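Local coordinates for protein down syndrome cell adhesion molecule, isoform AK (Drosophila melanogaster, PDB 4WVR) that probably mediates homophilic recognition between neuronal surfaces as a cell adhesion receptor, this immunoglobulin domain pairing with a second copy of itself, at residues Thr22-Gln33 with Lys65-Gln76. Sequence-based numbering, arbitrary orientation.
Sequences TGENAGVQCMVQ and KTSVLNIAAVEQ
Strands 26-31 and 66-71 run antiparallel, their axes 4.6 Å apart at closest and their directions at 167°. Ala26 with Ile71, Val28 with Leu69 and Cys30 with Ser67 are the hydrogen-bonded pairs, each joined by two backbone bonds. Beyond them Val32 N reaches Lys65 O, and at the other end Gly23 N donates to Val74 O and Val74 N to Glu24 O, while a water bridges the carbonyls of Gly23 and Ala72. Gly23, with a positive phi, takes a turn that a side chain would hinder. Gly27 is equally apt: its CA lies 3.1 Å from Leu69 O, where a CB would clash.

Two faces result. Inward go Ala26, Val28, Cys30, Leu69 and Ile71, small or branched groups suited to a core, and Ser67, whose OG is satisfied by Trp43 NE1; Val28 CG2 lies 4.2 Å from Leu69 CB, the two side chains parallel, and Ala26 CB meets Val74 CG2 at 3.9 Å. On the other face, Met31 CG rests 3.6 Å from Thr66 OG1, which is hydrogen-bonded to Asn25 ND2 of the second subunit. With CG anti to the backbone N (chi1 -177°) and the amide rotated about its own bond, ND2 of Asn70 is carried across to Asn25 OD1 at 2.9 Å, in the plane of that carbonyl, although the two amides stand 88° apart. A leucine in place of Asn70 would probably leave Asn25 OD1 without this donor. Asn25 ND2 meanwhile bonds Thr66 OG1 of the second subunit, and Gln29 NE2 reaches Leu69 O there. At the far end the extended Lys65 chain brings NZ within 3.1 Å of Gln33 O, with Gly35 O as another acceptor.

Cys30, disulfide-bonded to Cys84 and packed on Trp43, marks strand 26-31 as B; strand 66-71, between it and strand 57-63, is E of the immunoglobulin sandwich, whose outer face here meets the second subunit.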
ATOM      1  N   THR A  22      17.347  -8.668  -2.011  1.00 43.10           N
ATOM      2  CA  THR A  22      17.638  -8.181  -0.670  1.00 41.85           C
ATOM      3  C   THR A  22      17.893  -6.676  -0.691  1.00 34.12           C
ATOM      4  O   THR A  22      18.609  -6.173  -1.556  1.00 37.07           O
ATOM      5  CB  THR A  22      18.857  -8.905  -0.063  1.00 39.00           C
ATOM      6  OG1 THR A  22      18.556 -10.296   0.093  1.00 48.62           O
ATOM      7  CG2 THR A  22      19.211  -8.322   1.292  1.00 46.19           C
ATOM      8  N   GLY A  23      17.287  -5.962   0.250  1.00 34.57           N
ATOM      9  CA  GLY A  23      17.481  -4.529   0.361  1.00 38.87           C
ATOM     10  C   GLY A  23      16.367  -3.707  -0.255  1.00 39.53           C
ATOM     11  O   GLY A  23      16.309  -2.492  -0.066  1.00 41.72           O
ATOM     12  N   GLU A  24      15.477  -4.359  -0.996  1.00 37.78           N
ATOM     13  CA  GLU A  24      14.381  -3.642  -1.640  1.00 39.93           C
ATOM     14  C   GLU A  24      13.308  -3.219  -0.641  1.00 29.58           C
ATOM     15  O   GLU A  24      13.255  -3.709   0.488  1.00 33.62           O
ATOM     16  CB  GLU A  24      13.746  -4.485  -2.744  1.00 38.81           C
ATOM     17  CG  GLU A  24      14.634  -4.710  -3.963  1.00 52.82           C
ATOM     18  CD  GLU A  24      13.862  -5.265  -5.149  1.00 50.20           C
ATOM     19  OE1 GLU A  24      12.644  -5.000  -5.246  1.00 52.30           O
ATOM     20  OE2 GLU A  24      14.471  -5.971  -5.982  1.00 59.28           O
ATOM     21  N   ASN A  25      12.456  -2.302  -1.083  1.00 26.40           N
ATOM     22  CA  ASN A  25      11.373  -1.756  -0.276  1.00 23.24           C
ATOM     23  C   ASN A  25      10.052  -2.342  -0.757  1.00 28.21           C
ATOM     24  O   ASN A  25       9.571  -1.998  -1.835  1.00 27.13           O
ATOM     25  CB  ASN A  25      11.381  -0.228  -0.375  1.00 23.31           C
ATOM     26  CG  ASN A  25      10.207   0.428   0.332  1.00 26.42           C
ATOM     27  OD1 ASN A  25       9.536  -0.177   1.166  1.00 21.94           O
ATOM     28  ND2 ASN A  25       9.965   1.690   0.000  1.00 22.61           N
ATOM     29  N   ALA A  26       9.478  -3.243   0.034  1.00 24.35           N
ATOM     30  CA  ALA A  26       8.272  -3.948  -0.377  1.00 24.05           C
ATOM     31  C   ALA A  26       7.139  -3.710   0.606  1.00 23.13           C
ATOM     32  O   ALA A  26       7.369  -3.400   1.778  1.00 21.16           O
ATOM     33  CB  ALA A  26       8.546  -5.438  -0.518  1.00 29.19           C
ATOM     34  N   GLY A  27       5.912  -3.853   0.126  1.00 22.43           N
ATOM     35  CA  GLY A  27       4.761  -3.628   0.978  1.00 23.91           C
ATOM     36  C   GLY A  27       3.436  -3.949   0.322  1.00 25.78           C
ATOM     37  O   GLY A  27       3.357  -4.113  -0.897  1.00 22.47           O
ATOM     38  N   VAL A  28       2.396  -4.044   1.147  1.00 21.16           N
ATOM     39  CA  VAL A  28       1.031  -4.262   0.683  1.00 24.82           C
ATOM     40  C   VAL A  28       0.040  -3.503   1.560  1.00 26.85           C
ATOM     41  O   VAL A  28       0.348  -3.179   2.714  1.00 22.56           O
ATOM     42  CB  VAL A  28       0.650  -5.757   0.696  1.00 29.11           C
ATOM     43  CG1 VAL A  28       1.359  -6.515  -0.422  1.00 27.49           C
ATOM     44  CG2 VAL A  28       0.954  -6.375   2.058  1.00 31.15           C
ATOM     45  N   GLN A  29      -1.136  -3.214   1.005  1.00 23.13           N
ATOM     46  CA  GLN A  29      -2.239  -2.645   1.774  1.00 26.77           C
ATOM     47  C   GLN A  29      -3.327  -3.685   1.914  1.00 29.63           C
ATOM     48  O   GLN A  29      -3.793  -4.236   0.915  1.00 28.00           O
ATOM     49  CB  GLN A  29      -2.850  -1.415   1.105  1.00 34.97           C
ATOM     50  CG  GLN A  29      -2.009  -0.158   1.117  1.00 37.38           C
ATOM     51  CD  GLN A  29      -2.823   1.092   0.807  1.00 40.79           C
ATOM     52  OE1 GLN A  29      -4.017   1.179   1.103  1.00 41.51           O
ATOM     53  NE2 GLN A  29      -2.195   2.027   0.119  1.00 41.73           N
ATOM     54  N   CYS A  30      -3.747  -3.939   3.148  1.00 26.12           N
ATOM     55  CA  CYS A  30      -4.904  -4.790   3.395  1.00 22.91           C
ATOM     56  C   CYS A  30      -6.141  -3.912   3.474  1.00 28.24           C
ATOM     57  O   CYS A  30      -6.369  -3.228   4.473  1.00 26.93           O
ATOM     58  CB  CYS A  30      -4.726  -5.596   4.682  1.00 29.22           C
ATOM     59  SG  CYS A  30      -6.087  -6.730   5.031  1.00 28.65           S
ATOM     60  N   MET A  31      -6.932  -3.916   2.410  1.00 23.55           N
ATOM     61  CA  MET A  31      -8.078  -3.025   2.328  1.00 23.29           C
ATOM     62  C   MET A  31      -9.382  -3.802   2.402  1.00 29.45           C
ATOM     63  O   MET A  31      -9.760  -4.507   1.466  1.00 26.46           O
ATOM     64  CB  MET A  31      -8.018  -2.189   1.046  1.00 25.91           C
ATOM     65  CG  MET A  31      -6.924  -1.119   1.069  1.00 28.15           C
ATOM     66  SD  MET A  31      -6.647  -0.342  -0.539  1.00 29.01           S
ATOM     67  CE  MET A  31      -5.889  -1.696  -1.437  1.00 27.29           C
ATOM     68  N   VAL A  32     -10.056  -3.676   3.538  1.00 28.07           N
ATOM     69  CA  VAL A  32     -11.348  -4.308   3.740  1.00 31.34           C
ATOM     70  C   VAL A  32     -12.404  -3.597   2.898  1.00 30.06           C
ATOM     71  O   VAL A  32     -12.452  -2.368   2.853  1.00 27.76           O
ATOM     72  CB  VAL A  32     -11.747  -4.289   5.231  1.00 31.75           C
ATOM     73  CG1 VAL A  32     -13.146  -4.854   5.425  1.00 28.43           C
ATOM     74  CG2 VAL A  32     -10.728  -5.058   6.059  1.00 27.02           C
ATOM     75  N   GLN A  33     -13.237  -4.372   2.213  1.00 32.10           N
ATOM     76  CA  GLN A  33     -14.308  -3.804   1.406  1.00 29.43           C
ATOM     77  C   GLN A  33     -15.620  -3.831   2.187  1.00 42.08           C
ATOM     78  O   GLN A  33     -15.980  -2.860   2.852  1.00 39.32           O
ATOM     79  CB  GLN A  33     -14.442  -4.563   0.086  1.00 30.26           C
ATOM     80  CG  GLN A  33     -13.138  -4.654  -0.691  1.00 35.12           C
ATOM     81  CD  GLN A  33     -12.560  -3.288  -1.015  1.00 36.14           C
ATOM     82  OE1 GLN A  33     -13.269  -2.401  -1.492  1.00 33.58           O
ATOM     83  NE2 GLN A  33     -11.269  -3.112  -0.750  1.00 26.85           N
ATOM     84  N   LYS A  65     -10.726   0.634   8.033  1.00 25.30           N
ATOM     85  CA  LYS A  65     -10.844  -0.498   7.118  1.00 29.49           C
ATOM     86  C   LYS A  65      -9.582  -0.784   6.302  1.00 32.38           C
ATOM     87  O   LYS A  65      -9.634  -1.513   5.308  1.00 30.16           O
ATOM     88  CB  LYS A  65     -12.015  -0.281   6.158  1.00 31.52           C
ATOM     89  CG  LYS A  65     -13.382  -0.394   6.812  1.00 43.96           C
ATOM     90  CD  LYS A  65     -14.471  -0.548   5.765  1.00 39.01           C
ATOM     91  CE  LYS A  65     -15.807  -0.871   6.404  1.00 56.60           C
ATOM     92  NZ  LYS A  65     -16.828  -1.248   5.386  1.00 50.86           N
ATOM     93  N   THR A  66      -8.451  -0.224   6.714  1.00 26.60           N
ATOM     94  CA  THR A  66      -7.217  -0.431   5.964  1.00 25.66           C
ATOM     95  C   THR A  66      -6.000  -0.549   6.872  1.00 28.47           C
ATOM     96  O   THR A  66      -5.794   0.276   7.767  1.00 27.85           O
ATOM     97  CB  THR A  66      -6.983   0.709   4.955  1.00 27.40           C
ATOM     98  OG1 THR A  66      -8.051   0.723   3.998  1.00 30.31           O
ATOM     99  CG2 THR A  66      -5.660   0.519   4.223  1.00 26.52           C
ATOM    100  N   SER A  67      -5.202  -1.589   6.644  1.00 22.70           N
ATOM    101  CA  SER A  67      -3.932  -1.738   7.338  1.00 23.48           C
ATOM    102  C   SER A  67      -2.804  -1.858   6.321  1.00 25.37           C
ATOM    103  O   SER A  67      -2.931  -2.575   5.328  1.00 25.22           O
ATOM    104  CB  SER A  67      -3.951  -2.958   8.258  1.00 25.86           C
ATOM    105  OG  SER A  67      -2.685  -3.161   8.866  1.00 23.74           O
ATOM    106  N   VAL A  68      -1.706  -1.154   6.577  1.00 21.63           N
ATOM    107  CA  VAL A  68      -0.571  -1.126   5.656  1.00 24.41           C
ATOM    108  C   VAL A  68       0.650  -1.846   6.216  1.00 21.68           C
ATOM    109  O   VAL A  68       1.076  -1.586   7.341  1.00 23.43           O
ATOM    110  CB  VAL A  68      -0.155   0.314   5.324  1.00 24.71           C
ATOM    111  CG1 VAL A  68       0.868   0.315   4.197  1.00 30.35           C
ATOM    112  CG2 VAL A  68      -1.372   1.142   4.954  1.00 34.97           C
ATOM    113  N   LEU A  69       1.221  -2.743   5.421  1.00 22.50           N
ATOM    114  CA  LEU A  69       2.441  -3.434   5.817  1.00 20.53           C
ATOM    115  C   LEU A  69       3.586  -2.966   4.926  1.00 26.76           C
ATOM    116  O   LEU A  69       3.437  -2.885   3.709  1.00 23.95           O
ATOM    117  CB  LEU A  69       2.259  -4.953   5.733  1.00 23.02           C
ATOM    118  CG  LEU A  69       3.408  -5.846   6.221  1.00 20.37           C
ATOM    119  CD1 LEU A  69       2.866  -7.120   6.839  1.00 25.65           C
ATOM    120  CD2 LEU A  69       4.366  -6.180   5.079  1.00 23.63           C
ATOM    121  N   ASN A  70       4.720  -2.640   5.540  1.00 23.20           N
ATOM    122  CA  ASN A  70       5.903  -2.225   4.792  1.00 23.78           C
ATOM    123  C   ASN A  70       7.158  -2.911   5.305  1.00 26.62           C
ATOM    124  O   ASN A  70       7.377  -3.012   6.512  1.00 28.74           O
ATOM    125  CB  ASN A  70       6.084  -0.701   4.856  1.00 21.31           C
ATOM    126  CG  ASN A  70       7.264  -0.217   4.026  1.00 22.61           C
ATOM    127  OD1 ASN A  70       8.282   0.228   4.563  1.00 24.84           O
ATOM    128  ND2 ASN A  70       7.138  -0.313   2.708  1.00 20.69           N
ATOM    129  N   ILE A  71       7.977  -3.389   4.378  1.00 21.91           N
ATOM    130  CA  ILE A  71       9.286  -3.915   4.724  1.00 23.88           C
ATOM    131  C   ILE A  71      10.326  -2.992   4.115  1.00 23.75           C
ATOM    132  O   ILE A  71      10.619  -3.080   2.922  1.00 23.39           O
ATOM    133  CB  ILE A  71       9.482  -5.353   4.223  1.00 28.93           C
ATOM    134  CG1 ILE A  71       8.331  -6.240   4.702  1.00 31.52           C
ATOM    135  CG2 ILE A  71      10.830  -5.897   4.689  1.00 26.04           C
ATOM    136  CD1 ILE A  71       8.399  -7.665   4.178  1.00 32.24           C
ATOM    137  N   ALA A  72      10.859  -2.093   4.939  1.00 24.77           N
ATOM    138  CA  ALA A  72      11.733  -1.022   4.465  1.00 27.16           C
ATOM    139  C   ALA A  72      12.977  -1.543   3.746  1.00 26.87           C
ATOM    140  O   ALA A  72      13.400  -0.978   2.736  1.00 27.69           O
ATOM    141  CB  ALA A  72      12.134  -0.129   5.630  1.00 23.78           C
ATOM    142  N   ALA A  73      13.558  -2.614   4.279  1.00 28.43           N
ATOM    143  CA  ALA A  73      14.721  -3.255   3.671  1.00 29.70           C
ATOM    144  C   ALA A  73      14.565  -4.769   3.732  1.00 33.40           C
ATOM    145  O   ALA A  73      14.797  -5.383   4.774  1.00 31.74           O
ATOM    146  CB  ALA A  73      16.002  -2.822   4.367  1.00 30.10           C
ATOM    147  N   VAL A  74      14.166  -5.362   2.614  1.00 28.33           N
ATOM    148  CA  VAL A  74      13.897  -6.794   2.559  1.00 34.00           C
ATOM    149  C   VAL A  74      15.161  -7.627   2.756  1.00 35.84           C
ATOM    150  O   VAL A  74      16.169  -7.410   2.088  1.00 34.17           O
ATOM    151  CB  VAL A  74      13.248  -7.192   1.218  1.00 36.05           C
ATOM    152  CG1 VAL A  74      13.175  -8.709   1.087  1.00 36.10           C
ATOM    153  CG2 VAL A  74      11.859  -6.567   1.089  1.00 33.91           C
ATOM    154  N   GLU A  75      15.093  -8.566   3.692  1.00 33.60           N
ATOM    155  CA  GLU A  75      16.131  -9.573   3.873  1.00 42.05           C
ATOM    156  C   GLU A  75      15.538 -10.946   3.573  1.00 45.91           C
ATOM    157  O   GLU A  75      14.323 -11.082   3.413  1.00 38.01           O
ATOM    158  CB  GLU A  75      16.692  -9.533   5.295  1.00 39.47           C
ATOM    159  CG  GLU A  75      17.352  -8.215   5.670  1.00 44.80           C
ATOM    160  CD  GLU A  75      17.703  -8.145   7.143  1.00 51.52           C
ATOM    161  OE1 GLU A  75      17.212  -9.000   7.912  1.00 64.77           O
ATOM    162  OE2 GLU A  75      18.472  -7.241   7.532  1.00 65.48           O
ATOM    163  N   GLN A  76      16.386 -11.964   3.501  1.00 37.34           N
ATOM    164  CA  GLN A  76      15.910 -13.311   3.208  1.00 41.61           C
ATOM    165  C   GLN A  76      15.061 -13.864   4.353  1.00 35.78           C
ATOM    166  O   GLN A  76      14.259 -14.775   4.158  1.00 41.02           O
ATOM    167  CB  GLN A  76      17.094 -14.237   2.913  1.00 44.27           C
ATOM    168  CG  GLN A  76      17.842 -13.857   1.642  1.00 56.33           C
ATOM    169  CD  GLN A  76      18.771 -14.950   1.158  1.00 66.74           C
ATOM    170  OE1 GLN A  76      18.757 -16.067   1.676  1.00 69.35           O
ATOM    171  NE2 GLN A  76      19.568 -14.643   0.140  1.00 71.44           N
TER
HETATM  172  O   HOH W   1      15.763  -0.411   1.121  1.00 40.59           O